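Local coordinates for protein pyruvate formate-lyase 2 (Archaeoglobus fulgidus, PDB 2F3O) that is a glycyl radical enzyme of the pyruvate formate-lyase family, probably a lyase, whose physiological reaction has not been established, at residues Ala388-Cys393 against Lys703-Ile708; Ala468-Pro473 against Leu483-Ser488; Tyr213-Glu218 against Ile238-Pro243; Lys122-Phe127 against Glu507-Pro512. All coordinates share one frame; numbering follows the deposited sequence.

Contact 1. Residues Ala388-Cys393 against Lys703-Ile708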
loop_
_atom_site.group_PDB
_atom_site.type_symbol
_atom_site.label_atom_id
_atom_site.label_comp_id
_atom_site.label_asym_id
_atom_site.label_seq_id
_atom_site.Cartn_x
_atom_site.Cartn_y
_atom_site.Cartn_z
ATOM N N ALA A 388 -24.028 -31.476 36.218
ATOM C CA ALA A 388 -24.967 -30.405 35.936
ATOM C C ALA A 388 -25.865 -30.800 34.781
ATOM O O ALA A 388 -27.078 -30.661 34.865
ATOM C CB ALA A 388 -24.232 -29.128 35.624
ATOM N N ILE A 389 -25.255 -31.332 33.729
ATOM C CA ILE A 389 -25.972 -31.710 32.516
ATOM C C ILE A 389 -26.966 -32.827 32.773
ATOM O O ILE A 389 -28.137 -32.684 32.434
ATOM C CB ILE A 389 -24.999 -32.105 31.387
ATOM C CG1 ILE A 389 -24.219 -30.878 30.909
ATOM C CG2 ILE A 389 -25.743 -32.662 30.225
ATOM C CD1 ILE A 389 -23.251 -31.165 29.776
ATOM N N SER A 390 -26.503 -33.897 33.426
ATOM C CA SER A 390 -27.345 -35.054 33.789
ATOM C C SER A 390 -28.533 -34.730 34.698
ATOM O O SER A 390 -29.612 -35.309 34.544
ATOM C CB SER A 390 -26.518 -36.147 34.451
ATOM O OG SER A 390 -25.915 -35.663 35.631
ATOM N N SER A 391 -28.338 -33.786 35.620
ATOM C CA SER A 391 -29.425 -33.284 36.454
ATOM C C SER A 391 -30.295 -32.250 35.733
ATOM O O SER A 391 -30.956 -31.438 36.369
ATOM C CB SER A 391 -28.890 -32.718 37.770
ATOM O OG SER A 391 -28.079 -31.583 37.545
ATOM N N GLY A 392 -30.282 -32.279 34.406
ATOM C CA GLY A 392 -31.231 -31.531 33.595
ATOM C C GLY A 392 -31.129 -30.021 33.543
ATOM O O GLY A 392 -32.133 -29.356 33.291
ATOM N N CYS A 393 -29.935 -29.476 33.761
ATOM C CA CYS A 393 -29.739 -28.025 33.735
ATOM C C CYS A 393 -30.022 -27.397 32.383
ATOM O O CYS A 393 -30.543 -26.280 32.329
ATOM C CB CYS A 393 -28.343 -27.640 34.212
ATOM S SG CYS A 393 -27.058 -28.028 33.025
ATOM N N LYS A 703 -27.320 -44.048 36.905
ATOM C CA LYS A 703 -25.978 -43.659 36.469
ATOM C C LYS A 703 -26.075 -42.454 35.524
ATOM O O LYS A 703 -25.676 -42.525 34.357
ATOM C CB LYS A 703 -25.276 -44.847 35.788
ATOM C CG LYS A 703 -26.247 -45.798 35.062
ATOM C CD LYS A 703 -25.664 -46.366 33.766
ATOM C CE LYS A 703 -26.779 -46.771 32.792
ATOM N NZ LYS A 703 -26.267 -46.962 31.402
ATOM N N GLY A 704 -26.627 -41.354 36.039
ATOM C CA GLY A 704 -26.779 -40.118 35.279
ATOM C C GLY A 704 -25.435 -39.517 34.922
ATOM O O GLY A 704 -25.205 -39.140 33.775
ATOM N N ASP A 705 -24.556 -39.451 35.921
ATOM C CA ASP A 705 -23.183 -38.992 35.767
ATOM C C ASP A 705 -22.434 -39.792 34.725
ATOM O O ASP A 705 -22.138 -39.289 33.643
ATOM C CB ASP A 705 -22.436 -39.120 37.094
ATOM C CG ASP A 705 -22.803 -38.038 38.071
ATOM O OD1 ASP A 705 -23.817 -37.351 37.830
ATOM O OD2 ASP A 705 -22.081 -37.876 39.075
ATOM N N ALA A 706 -22.149 -41.043 35.072
ATOM C CA ALA A 706 -21.276 -41.922 34.299
ATOM C C ALA A 706 -21.555 -41.916 32.799
ATOM O O ALA A 706 -20.627 -41.806 31.997
ATOM C CB ALA A 706 -21.341 -43.358 34.855
ATOM N N VAL A 707 -22.832 -41.982 32.431
ATOM C CA VAL A 707 -23.189 -42.156 31.032
ATOM C C VAL A 707 -23.080 -40.854 30.242
ATOM O O VAL A 707 -22.940 -40.880 29.014
ATOM C CB VAL A 707 -24.587 -42.847 30.855
ATOM C CG1 VAL A 707 -25.717 -41.833 30.800
ATOM C CG2 VAL A 707 -24.600 -43.749 29.607
ATOM N N ILE A 708 -23.100 -39.723 30.944
ATOM C CA ILE A 708 -22.994 -38.423 30.273
ATOM C C ILE A 708 -21.547 -37.970 30.116
ATOM O O ILE A 708 -21.162 -37.477 29.054
ATOM C CB ILE A 708 -23.958 -37.366 30.866
ATOM C CG1 ILE A 708 -25.222 -37.367 30.011
ATOM C CG2 ILE A 708 -23.338 -35.966 30.916
ATOM C CD1 ILE A 708 -26.175 -36.301 30.318
#

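Contact 2. Residues Ala468-Pro473 against Leu483-Ser488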
loop_
_atom_site.group_PDB
_atom_site.type_symbol
_atom_site.label_atom_id
_atom_site.label_comp_id
_atom_site.label_asym_id
_atom_site.label_seq_id
_atom_site.Cartn_x
_atom_site.Cartn_y
_atom_site.Cartn_z
ATOM N N ALA A 468 -29.218 -21.539 -10.695
ATOM C CA ALA A 468 -28.405 -21.545 -11.898
ATOM C C ALA A 468 -29.171 -22.282 -12.986
ATOM O O ALA A 468 -29.950 -23.190 -12.696
ATOM C CB ALA A 468 -27.091 -22.242 -11.631
ATOM N N LYS A 469 -28.968 -21.921 -14.243
ATOM C CA LYS A 469 -29.696 -22.612 -15.285
ATOM C C LYS A 469 -29.024 -23.926 -15.646
ATOM O O LYS A 469 -28.477 -24.051 -16.729
ATOM C CB LYS A 469 -29.869 -21.720 -16.521
ATOM C CG LYS A 469 -30.956 -20.640 -16.377
ATOM C CD LYS A 469 -32.125 -21.121 -15.513
ATOM C CE LYS A 469 -33.380 -20.310 -15.752
ATOM N NZ LYS A 469 -33.025 -18.882 -15.944
ATOM N N THR A 470 -29.075 -24.910 -14.746
ATOM C CA THR A 470 -28.555 -26.264 -15.021
ATOM C C THR A 470 -29.522 -27.031 -15.911
ATOM O O THR A 470 -30.613 -26.549 -16.220
ATOM C CB THR A 470 -28.315 -27.090 -13.724
ATOM O OG1 THR A 470 -29.551 -27.263 -13.016
ATOM C CG2 THR A 470 -27.317 -26.399 -12.819
ATOM N N GLU A 471 -29.130 -28.229 -16.328
ATOM C CA GLU A 471 -30.033 -29.048 -17.150
ATOM C C GLU A 471 -30.846 -30.067 -16.329
ATOM O O GLU A 471 -30.693 -30.141 -15.099
ATOM C CB GLU A 471 -29.270 -29.709 -18.300
ATOM C CG GLU A 471 -29.113 -28.790 -19.494
ATOM C CD GLU A 471 -27.817 -29.019 -20.236
ATOM O OE1 GLU A 471 -27.042 -29.917 -19.836
ATOM O OE2 GLU A 471 -27.569 -28.290 -21.222
ATOM N N LYS A 472 -31.745 -30.801 -16.998
ATOM C CA LYS A 472 -32.440 -31.927 -16.365
ATOM C C LYS A 472 -31.370 -32.967 -16.067
ATOM O O LYS A 472 -30.491 -33.211 -16.889
ATOM C CB LYS A 472 -33.527 -32.527 -17.271
ATOM C CG LYS A 472 -34.616 -31.572 -17.719
ATOM C CD LYS A 472 -35.658 -32.314 -18.558
ATOM C CE LYS A 472 -36.210 -31.465 -19.718
ATOM N NZ LYS A 472 -37.451 -30.700 -19.365
ATOM N N PRO A 473 -31.405 -33.538 -14.865
ATOM C CA PRO A 473 -30.403 -34.533 -14.494
ATOM C C PRO A 473 -30.716 -35.947 -15.009
ATOM O O PRO A 473 -31.883 -36.347 -15.103
ATOM C CB PRO A 473 -30.439 -34.504 -12.973
ATOM C CG PRO A 473 -31.812 -33.981 -12.614
ATOM C CD PRO A 473 -32.374 -33.258 -13.789
ATOM N N LEU A 483 -25.457 -30.253 -8.453
ATOM C CA LEU A 483 -25.689 -29.838 -7.067
ATOM C C LEU A 483 -24.633 -28.819 -6.609
ATOM O O LEU A 483 -24.983 -27.718 -6.162
ATOM C CB LEU A 483 -25.747 -31.049 -6.118
ATOM C CG LEU A 483 -25.820 -30.802 -4.606
ATOM C CD1 LEU A 483 -27.110 -30.119 -4.218
ATOM C CD2 LEU A 483 -25.685 -32.093 -3.846
ATOM N N ARG A 484 -23.356 -29.192 -6.760
ATOM C CA ARG A 484 -22.202 -28.342 -6.439
ATOM C C ARG A 484 -22.279 -26.988 -7.115
ATOM O O ARG A 484 -21.966 -25.965 -6.519
ATOM C CB ARG A 484 -20.902 -29.022 -6.869
ATOM C CG ARG A 484 -19.650 -28.488 -6.203
ATOM C CD ARG A 484 -18.461 -28.740 -7.116
ATOM N NE ARG A 484 -17.197 -28.819 -6.391
ATOM C CZ ARG A 484 -16.669 -29.949 -5.930
ATOM N NH1 ARG A 484 -17.300 -31.097 -6.127
ATOM N NH2 ARG A 484 -15.512 -29.935 -5.283
ATOM N N GLU A 485 -22.710 -26.989 -8.361
ATOM C CA GLU A 485 -22.869 -25.757 -9.071
ATOM C C GLU A 485 -23.985 -24.932 -8.460
ATOM O O GLU A 485 -23.876 -23.715 -8.401
ATOM C CB GLU A 485 -23.167 -26.031 -10.535
ATOM C CG GLU A 485 -22.978 -24.821 -11.428
ATOM C CD GLU A 485 -23.269 -25.135 -12.873
ATOM O OE1 GLU A 485 -22.818 -26.209 -13.350
ATOM O OE2 GLU A 485 -23.956 -24.314 -13.524
ATOM N N GLN A 486 -25.044 -25.581 -7.987
ATOM C CA GLN A 486 -26.159 -24.831 -7.427
ATOM C C GLN A 486 -25.873 -24.247 -6.051
ATOM O O GLN A 486 -26.309 -23.131 -5.758
ATOM C CB GLN A 486 -27.431 -25.662 -7.393
ATOM C CG GLN A 486 -28.071 -25.867 -8.737
ATOM C CD GLN A 486 -28.734 -24.632 -9.316
ATOM O OE1 GLN A 486 -28.765 -23.560 -8.704
ATOM N NE2 GLN A 486 -29.291 -24.787 -10.513
ATOM N N VAL A 487 -25.154 -25.006 -5.220
ATOM C CA VAL A 487 -24.690 -24.532 -3.913
ATOM C C VAL A 487 -23.870 -23.262 -4.109
ATOM O O VAL A 487 -24.178 -22.218 -3.520
ATOM C CB VAL A 487 -23.833 -25.597 -3.185
ATOM C CG1 VAL A 487 -23.274 -25.050 -1.872
ATOM C CG2 VAL A 487 -24.653 -26.842 -2.918
ATOM N N SER A 488 -22.861 -23.370 -4.978
ATOM C CA SER A 488 -22.043 -22.247 -5.443
ATOM C C SER A 488 -22.874 -21.013 -5.778
ATOM O O SER A 488 -22.669 -19.951 -5.203
ATOM C CB SER A 488 -21.234 -22.665 -6.675
ATOM O OG SER A 488 -20.225 -21.717 -6.989
#

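Contact 3. Residues Tyr213-Glu218 against Ile238-Pro243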
loop_
_atom_site.group_PDB
_atom_site.type_symbol
_atom_site.label_atom_id
_atom_site.label_comp_id
_atom_site.label_asym_id
_atom_site.label_seq_id
_atom_site.Cartn_x
_atom_site.Cartn_y
_atom_site.Cartn_z
ATOM N N TYR A 213 -25.899 6.193 37.669
ATOM C CA TYR A 213 -26.249 5.078 38.556
ATOM C C TYR A 213 -25.640 5.249 39.939
ATOM O O TYR A 213 -26.136 4.679 40.904
ATOM C CB TYR A 213 -25.852 3.716 37.977
ATOM C CG TYR A 213 -26.917 3.084 37.119
ATOM C CD1 TYR A 213 -26.816 3.117 35.736
ATOM C CD2 TYR A 213 -28.029 2.461 37.683
ATOM C CE1 TYR A 213 -27.784 2.542 34.932
ATOM C CE2 TYR A 213 -29.011 1.883 36.881
ATOM C CZ TYR A 213 -28.877 1.933 35.507
ATOM O OH TYR A 213 -29.812 1.380 34.664
ATOM N N SER A 214 -24.568 6.036 40.012
ATOM C CA SER A 214 -23.903 6.358 41.258
ATOM C C SER A 214 -24.783 7.284 42.078
ATOM O O SER A 214 -24.862 7.158 43.303
ATOM C CB SER A 214 -22.572 7.033 40.963
ATOM O OG SER A 214 -21.980 7.546 42.137
ATOM N N LYS A 215 -25.467 8.192 41.384
ATOM C CA LYS A 215 -26.321 9.189 42.012
ATOM C C LYS A 215 -27.628 8.582 42.507
ATOM O O LYS A 215 -28.104 8.940 43.580
ATOM C CB LYS A 215 -26.575 10.340 41.032
ATOM C CG LYS A 215 -26.466 11.760 41.625
ATOM C CD LYS A 215 -25.285 11.936 42.623
ATOM C CE LYS A 215 -23.909 11.945 41.945
ATOM N NZ LYS A 215 -23.971 12.611 40.613
ATOM N N LEU A 216 -28.188 7.654 41.732
ATOM C CA LEU A 216 -29.388 6.926 42.134
ATOM C C LEU A 216 -29.092 6.055 43.353
ATOM O O LEU A 216 -29.928 5.951 44.249
ATOM C CB LEU A 216 -29.902 6.034 40.998
ATOM C CG LEU A 216 -31.408 5.848 40.725
ATOM C CD1 LEU A 216 -31.738 4.387 40.520
ATOM C CD2 LEU A 216 -32.310 6.412 41.809
ATOM N N ALA A 217 -27.909 5.437 43.382
ATOM C CA ALA A 217 -27.476 4.611 44.507
ATOM C C ALA A 217 -27.341 5.409 45.797
ATOM O O ALA A 217 -27.642 4.918 46.883
ATOM C CB ALA A 217 -26.172 3.950 44.188
ATOM N N GLU A 218 -26.875 6.643 45.659
ATOM C CA GLU A 218 -26.722 7.555 46.777
ATOM C C GLU A 218 -28.101 8.019 47.253
ATOM O O GLU A 218 -28.359 8.130 48.449
ATOM C CB GLU A 218 -25.913 8.750 46.308
ATOM C CG GLU A 218 -24.939 9.287 47.293
ATOM C CD GLU A 218 -24.048 10.307 46.640
ATOM O OE1 GLU A 218 -24.572 11.211 45.936
ATOM O OE2 GLU A 218 -22.817 10.187 46.807
ATOM N N ILE A 238 -18.497 2.580 43.664
ATOM C CA ILE A 238 -18.070 1.796 42.514
ATOM C C ILE A 238 -18.460 2.463 41.195
ATOM O O ILE A 238 -17.609 2.676 40.346
ATOM C CB ILE A 238 -18.661 0.383 42.579
ATOM C CG1 ILE A 238 -17.993 -0.424 43.683
ATOM C CG2 ILE A 238 -18.427 -0.365 41.308
ATOM C CD1 ILE A 238 -18.758 -1.672 44.025
ATOM N N CYS A 239 -19.724 2.844 41.036
ATOM C CA CYS A 239 -20.180 3.502 39.801
ATOM C C CYS A 239 -19.701 4.933 39.591
ATOM O O CYS A 239 -19.982 5.525 38.563
ATOM C CB CYS A 239 -21.694 3.514 39.725
ATOM S SG CYS A 239 -22.388 1.929 39.434
ATOM N N ARG A 240 -19.015 5.501 40.572
ATOM C CA ARG A 240 -18.407 6.808 40.411
ATOM C C ARG A 240 -17.067 6.564 39.762
ATOM O O ARG A 240 -16.582 7.373 38.980
ATOM C CB ARG A 240 -18.213 7.465 41.781
ATOM C CG ARG A 240 -17.497 8.822 41.780
ATOM C CD ARG A 240 -17.635 9.541 43.133
ATOM N NE ARG A 240 -18.940 9.351 43.790
ATOM C CZ ARG A 240 -20.074 9.987 43.467
ATOM N NH1 ARG A 240 -21.186 9.730 44.152
ATOM N NH2 ARG A 240 -20.112 10.872 42.465
ATOM N N LYS A 241 -16.477 5.422 40.093
ATOM C CA LYS A 241 -15.122 5.117 39.688
ATOM C C LYS A 241 -15.117 4.412 38.342
ATOM O O LYS A 241 -14.399 4.804 37.421
ATOM C CB LYS A 241 -14.465 4.234 40.736
ATOM C CG LYS A 241 -13.063 3.854 40.380
ATOM C CD LYS A 241 -12.554 2.707 41.216
ATOM C CE LYS A 241 -11.119 2.386 40.842
ATOM N NZ LYS A 241 -10.502 1.543 41.897
ATOM N N VAL A 242 -15.922 3.364 38.223
ATOM C CA VAL A 242 -15.855 2.539 37.043
ATOM C C VAL A 242 -17.104 2.437 36.223
ATOM O O VAL A 242 -18.151 2.022 36.708
ATOM C CB VAL A 242 -15.407 1.069 37.313
ATOM C CG1 VAL A 242 -14.057 1.018 37.970
ATOM C CG2 VAL A 242 -16.429 0.302 38.123
ATOM N N PRO A 243 -17.064 3.057 35.060
ATOM C CA PRO A 243 -16.600 2.546 33.793
ATOM C C PRO A 243 -15.424 3.448 33.354
ATOM O O PRO A 243 -14.812 3.206 32.329
ATOM C CB PRO A 243 -17.820 2.712 32.880
ATOM C CG PRO A 243 -18.721 3.722 33.594
ATOM C CD PRO A 243 -17.991 4.178 34.868
#

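Contact 4. Residues Lys122-Phe127 against Glu507-Pro512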
loop_
_atom_site.group_PDB
_atom_site.type_symbol
_atom_site.label_atom_id
_atom_site.label_comp_id
_atom_site.label_asym_id
_atom_site.label_seq_id
_atom_site.Cartn_x
_atom_site.Cartn_y
_atom_site.Cartn_z
ATOM N N LYS A 122 -34.894 5.557 6.067
ATOM C CA LYS A 122 -33.649 5.998 6.687
ATOM C C LYS A 122 -32.908 4.786 7.250
ATOM O O LYS A 122 -31.985 4.933 8.056
ATOM C CB LYS A 122 -33.929 6.972 7.817
ATOM C CG LYS A 122 -34.114 8.391 7.380
ATOM C CD LYS A 122 -34.207 9.339 8.573
ATOM C CE LYS A 122 -34.748 10.681 8.117
ATOM N NZ LYS A 122 -36.038 10.586 7.339
ATOM N N THR A 123 -33.326 3.598 6.815
ATOM C CA THR A 123 -32.825 2.355 7.377
ATOM C C THR A 123 -31.652 1.807 6.585
ATOM O O THR A 123 -31.378 2.273 5.482
ATOM C CB THR A 123 -33.897 1.228 7.380
ATOM O OG1 THR A 123 -34.180 0.815 6.034
ATOM C CG2 THR A 123 -35.168 1.651 8.078
ATOM N N ILE A 124 -31.000 0.790 7.153
ATOM C CA ILE A 124 -29.945 0.045 6.484
ATOM C C ILE A 124 -30.472 -0.540 5.187
ATOM O O ILE A 124 -29.835 -0.406 4.151
ATOM C CB ILE A 124 -29.373 -1.064 7.402
ATOM C CG1 ILE A 124 -28.794 -0.435 8.661
ATOM C CG2 ILE A 124 -28.314 -1.896 6.695
ATOM C CD1 ILE A 124 -28.199 -1.391 9.620
ATOM N N GLU A 125 -31.664 -1.131 5.236
ATOM C CA GLU A 125 -32.286 -1.735 4.054
ATOM C C GLU A 125 -32.566 -0.737 2.910
ATOM O O GLU A 125 -32.424 -1.079 1.729
ATOM C CB GLU A 125 -33.536 -2.508 4.471
ATOM C CG GLU A 125 -34.711 -2.460 3.506
ATOM C CD GLU A 125 -35.562 -3.714 3.604
ATOM O OE1 GLU A 125 -35.245 -4.547 4.489
ATOM O OE2 GLU A 125 -36.506 -3.889 2.788
ATOM N N ALA A 126 -32.910 0.499 3.268
ATOM C CA ALA A 126 -33.101 1.564 2.291
ATOM C C ALA A 126 -31.832 1.899 1.487
ATOM O O ALA A 126 -31.918 2.195 0.297
ATOM C CB ALA A 126 -33.638 2.797 2.964
ATOM N N PHE A 127 -30.669 1.852 2.137
ATOM C CA PHE A 127 -29.369 1.987 1.465
ATOM C C PHE A 127 -29.108 0.831 0.539
ATOM O O PHE A 127 -28.730 1.025 -0.595
ATOM C CB PHE A 127 -28.219 2.079 2.482
ATOM C CG PHE A 127 -26.895 2.509 1.884
ATOM C CD1 PHE A 127 -26.470 3.817 1.999
ATOM C CD2 PHE A 127 -26.075 1.602 1.211
ATOM C CE1 PHE A 127 -25.262 4.208 1.473
ATOM C CE2 PHE A 127 -24.874 1.987 0.668
ATOM C CZ PHE A 127 -24.463 3.292 0.801
ATOM N N GLU A 507 -22.135 2.706 6.168
ATOM C CA GLU A 507 -22.565 4.011 5.739
ATOM C C GLU A 507 -23.652 4.630 6.578
ATOM O O GLU A 507 -23.623 5.837 6.788
ATOM C CB GLU A 507 -23.006 3.975 4.289
ATOM C CG GLU A 507 -21.861 3.802 3.334
ATOM C CD GLU A 507 -20.890 4.962 3.380
ATOM O OE1 GLU A 507 -21.308 6.107 3.103
ATOM O OE2 GLU A 507 -19.697 4.722 3.673
ATOM N N VAL A 508 -24.618 3.840 7.047
ATOM C CA VAL A 508 -25.767 4.436 7.758
ATOM C C VAL A 508 -25.873 4.071 9.234
ATOM O O VAL A 508 -26.691 4.626 9.963
ATOM C CB VAL A 508 -27.131 4.158 7.057
ATOM C CG1 VAL A 508 -26.964 4.043 5.550
ATOM C CG2 VAL A 508 -27.789 2.911 7.612
ATOM N N LYS A 509 -25.032 3.144 9.669
ATOM C CA LYS A 509 -25.026 2.676 11.043
ATOM C C LYS A 509 -23.597 2.292 11.438
ATOM O O LYS A 509 -23.285 1.105 11.655
ATOM C CB LYS A 509 -25.993 1.486 11.160
ATOM C CG LYS A 509 -26.106 0.760 12.509
ATOM C CD LYS A 509 -26.846 1.562 13.495
ATOM C CE LYS A 509 -27.044 0.768 14.750
ATOM N NZ LYS A 509 -27.081 1.697 15.914
ATOM N N PRO A 510 -22.697 3.289 11.505
ATOM C CA PRO A 510 -21.453 2.935 12.181
ATOM C C PRO A 510 -21.702 2.860 13.702
ATOM O O PRO A 510 -22.665 3.448 14.210
ATOM C CB PRO A 510 -20.498 4.070 11.808
ATOM C CG PRO A 510 -21.387 5.239 11.517
ATOM C CD PRO A 510 -22.715 4.694 11.054
ATOM N N THR A 511 -20.886 2.089 14.411
ATOM C CA THR A 511 -21.146 1.830 15.818
ATOM C C THR A 511 -19.932 2.123 16.695
ATOM O O THR A 511 -19.196 1.209 17.071
ATOM C CB THR A 511 -21.606 0.382 16.015
ATOM O OG1 THR A 511 -20.648 -0.520 15.443
ATOM C CG2 THR A 511 -22.971 0.160 15.349
ATOM N N PRO A 512 -19.718 3.408 17.017
ATOM C CA PRO A 512 -18.519 3.918 17.682
ATOM C C PRO A 512 -18.196 3.363 19.062
ATOM O O PRO A 512 -17.027 3.185 19.366
ATOM C CB PRO A 512 -18.793 5.418 17.812
ATOM C CG PRO A 512 -19.867 5.707 16.849
ATOM C CD PRO A 512 -20.672 4.484 16.706
#

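Contact 1. Residues Ala388-Cys393 against Lys703-Ile708
With CG1 of Ile389 anti to its carbonyl carbon (chi1 -68°), the other branch, CG2, swings across to Ile708, whose CD1 lies 3.7 Å from Ile389 CG2. Ile708 CG2 stands a little farther off, so the methyl of Ile389 meets both ends of a forked partner, and the two side chains cross obliquely. The same Ile708 CD1 also reaches the backbone of Ser390, ending 3.9 Å from Ser390 CA. Beside this apolar patch Ser390 turns its CB to the carbonyl of Gly704, CB to Gly704 O being 3.3 Å. The backbones are near here, with Ser390 CA and Gly704 CA 5.3 Å apart.

The hydroxyl of Ser390, set between backbone N and carbonyl carbon by a chi1 of 60°, is held by its own helix through a hydrogen bond to the carbonyl of Ala386. Asp705 bends back from the start of its helix and brings OD1 to 3.5 Å from Ser390 OG. Ile389 and Ile708 reach on to Phe725 and Ile727 of strand 722-728, which gives the apolar half of the contact a sheet for its floor. Helices 379-390 and 704-717 thus pack side by side on one sheet, each the helix of a beta-alpha-beta crossover, and the first ends in a Schellman motif with Gly392, at positive phi, as its C-prime residue.

Contact 2. Residues Ala468-Pro473 against Leu483-Ser488
Ala468 O is gripped by two donors. Gln486 NE2 gives it a hydrogen bond of 2.8 Å, bent to 140° at the hydrogen and arriving tilted 30° from the carbonyl plane, and Thr470 N adds a weak one from within the loop. The amide of Gln486 also works in the other direction, for Ala468 N donates to Gln486 OE1 at 2.9 Å. One flat side-chain amide therefore pairs with both the N-H and the C=O of a single residue, which fixes its rotation and tells its oxygen from its nitrogen.

Gln486 gets there by folding: CG is anti to the carbonyl carbon, and a second bend at chi2 (-72°) turns the amide out to the loop. Ala468 CB packs against that amide, 3.5 Å from Gln486 NE2, while Thr470 CG2 comes to the same nitrogen from the same face of the amide, at 3.4 Å. Glu485, one residue earlier on the helix, stretches out with its chain extended, so that OE2 passes 4.0 Å from Thr470 CG2. Tyr452 and Ala453, at the end of helix 447-453, also touch the buried Gln486. A leucine in its place would probably leave both Ala468 N and Ala468 O without their cross-segment mates and let the loop drift from the helix.

The paired bonds fasten an irregular loop, turned by an inverse gamma turn centred on Lys469, to helix 477-508, the long helix that this loop leads into, with the side-chain amide standing in for a neighbouring backbone strand.

Contact 3. Residues Tyr213-Glu218 against Ile238-Pro243
Helices 190-221 and 227-241 follow one another along the chain as a helical hairpin, and their backbones are close at Ser214 and Cys239, whose CA atoms are 4.9 Å apart. Small side chains suit this approach: Ser214 CB lies 3.8 Å from Cys239 CB, and Cys239 SG rests against Tyr213 CB at the inner end of the tyrosine, whose ring leads off toward Ile56 and Val65.

On the outer side Arg240 reaches back over the first helix. CG anti to the backbone N (chi1 176°) sends the chain out, and a bend at chi3 brings the guanidinium across Ser214 to Glu218, one helical turn further on. Glu218 OE2 and Arg240 NH1 form a salt bridge of 3.1 Å, with the carboxylate and guanidinium planes turned 21° from each other. Lys215 curls in so that its CE lies at the guanidinium edge, in its plane, 4.0 Å from Arg240 NH2. Its NZ stays 4.6 Å from Arg240 NH2, and the carboxylate of Glu218 would probably offset part of this like-charge proximity. Ala217 of the first helix also touches Ile235 and Ala236 of the second.

The hydroxyl of Ser214 is turned inward between the helices and bonded to the carbonyl of Ala236; its OG sits over one guanidinium face, offset toward the rim and 3.1 Å from Arg240 NH1, at an angle too poor for a hydrogen bond.

Contact 4. Residues Lys122-Phe127 against Glu507-Pro512
Val508 pushes its two methyls between Ile124 and Phe127, one to each. Its CG2 meets Ile124 CG1 at 3.6 Å, and its CG1 lies 3.6 Å from Phe127 CD1, reaching the ring obliquely. Phe127 holds CG anti to its backbone N (chi1 -168°), which carries the ring out over the helix end opposite; there CE1 and CZ meet the aliphatic part of Glu507 obliquely, with CE1 3.6 Å from Glu507 CB and CZ 3.7 Å from Glu507 CG. The carboxylate beyond is turned 46° from the ring and pairs with Arg530.

Two helix ends meet here, the start of helix 124-128, N-capped by Thr123, whose OG1 accepts from Ala126 N at 3.1 Å, and the last turn of helix 477-508. Phe127 also makes an edge-to-face stack with Tyr503 and touches Pro38 of the second subunit. An alanine at Phe127 is likely to open a gap beside Val508 and Glu507 and to leave Tyr503 without its stacking partner.

At the other end Ile124 extends CD1 to Lys509, 3.9 Å from Lys509 CB, just where the chain leaves the helix; the lysine bends away to put NZ on the carbonyl of Glu267 and the carboxylate of Glu80.

The four contacts are spread over the chain and none touches another. Contacts 3 and 4 come nearest, with about 13 Å between their closest atoms, whereas contacts 2 and 3 lie on opposite sides of the chain's centre, their own centres about 61 Å apart. Helix 477-508 serves two of them: contact 2 holds it near its beginning and contact 4 at its end, with centres about 35 Å apart. Contacts 2 and 3 join neighbours in sequence, and both fall within the span bridged by contact 4. Contact 1 alternates with contact 4 along the chain and joins the pyruvate formate-lyase-like region to the glycine radical region, so distant parts of the sequence are tied into one fold.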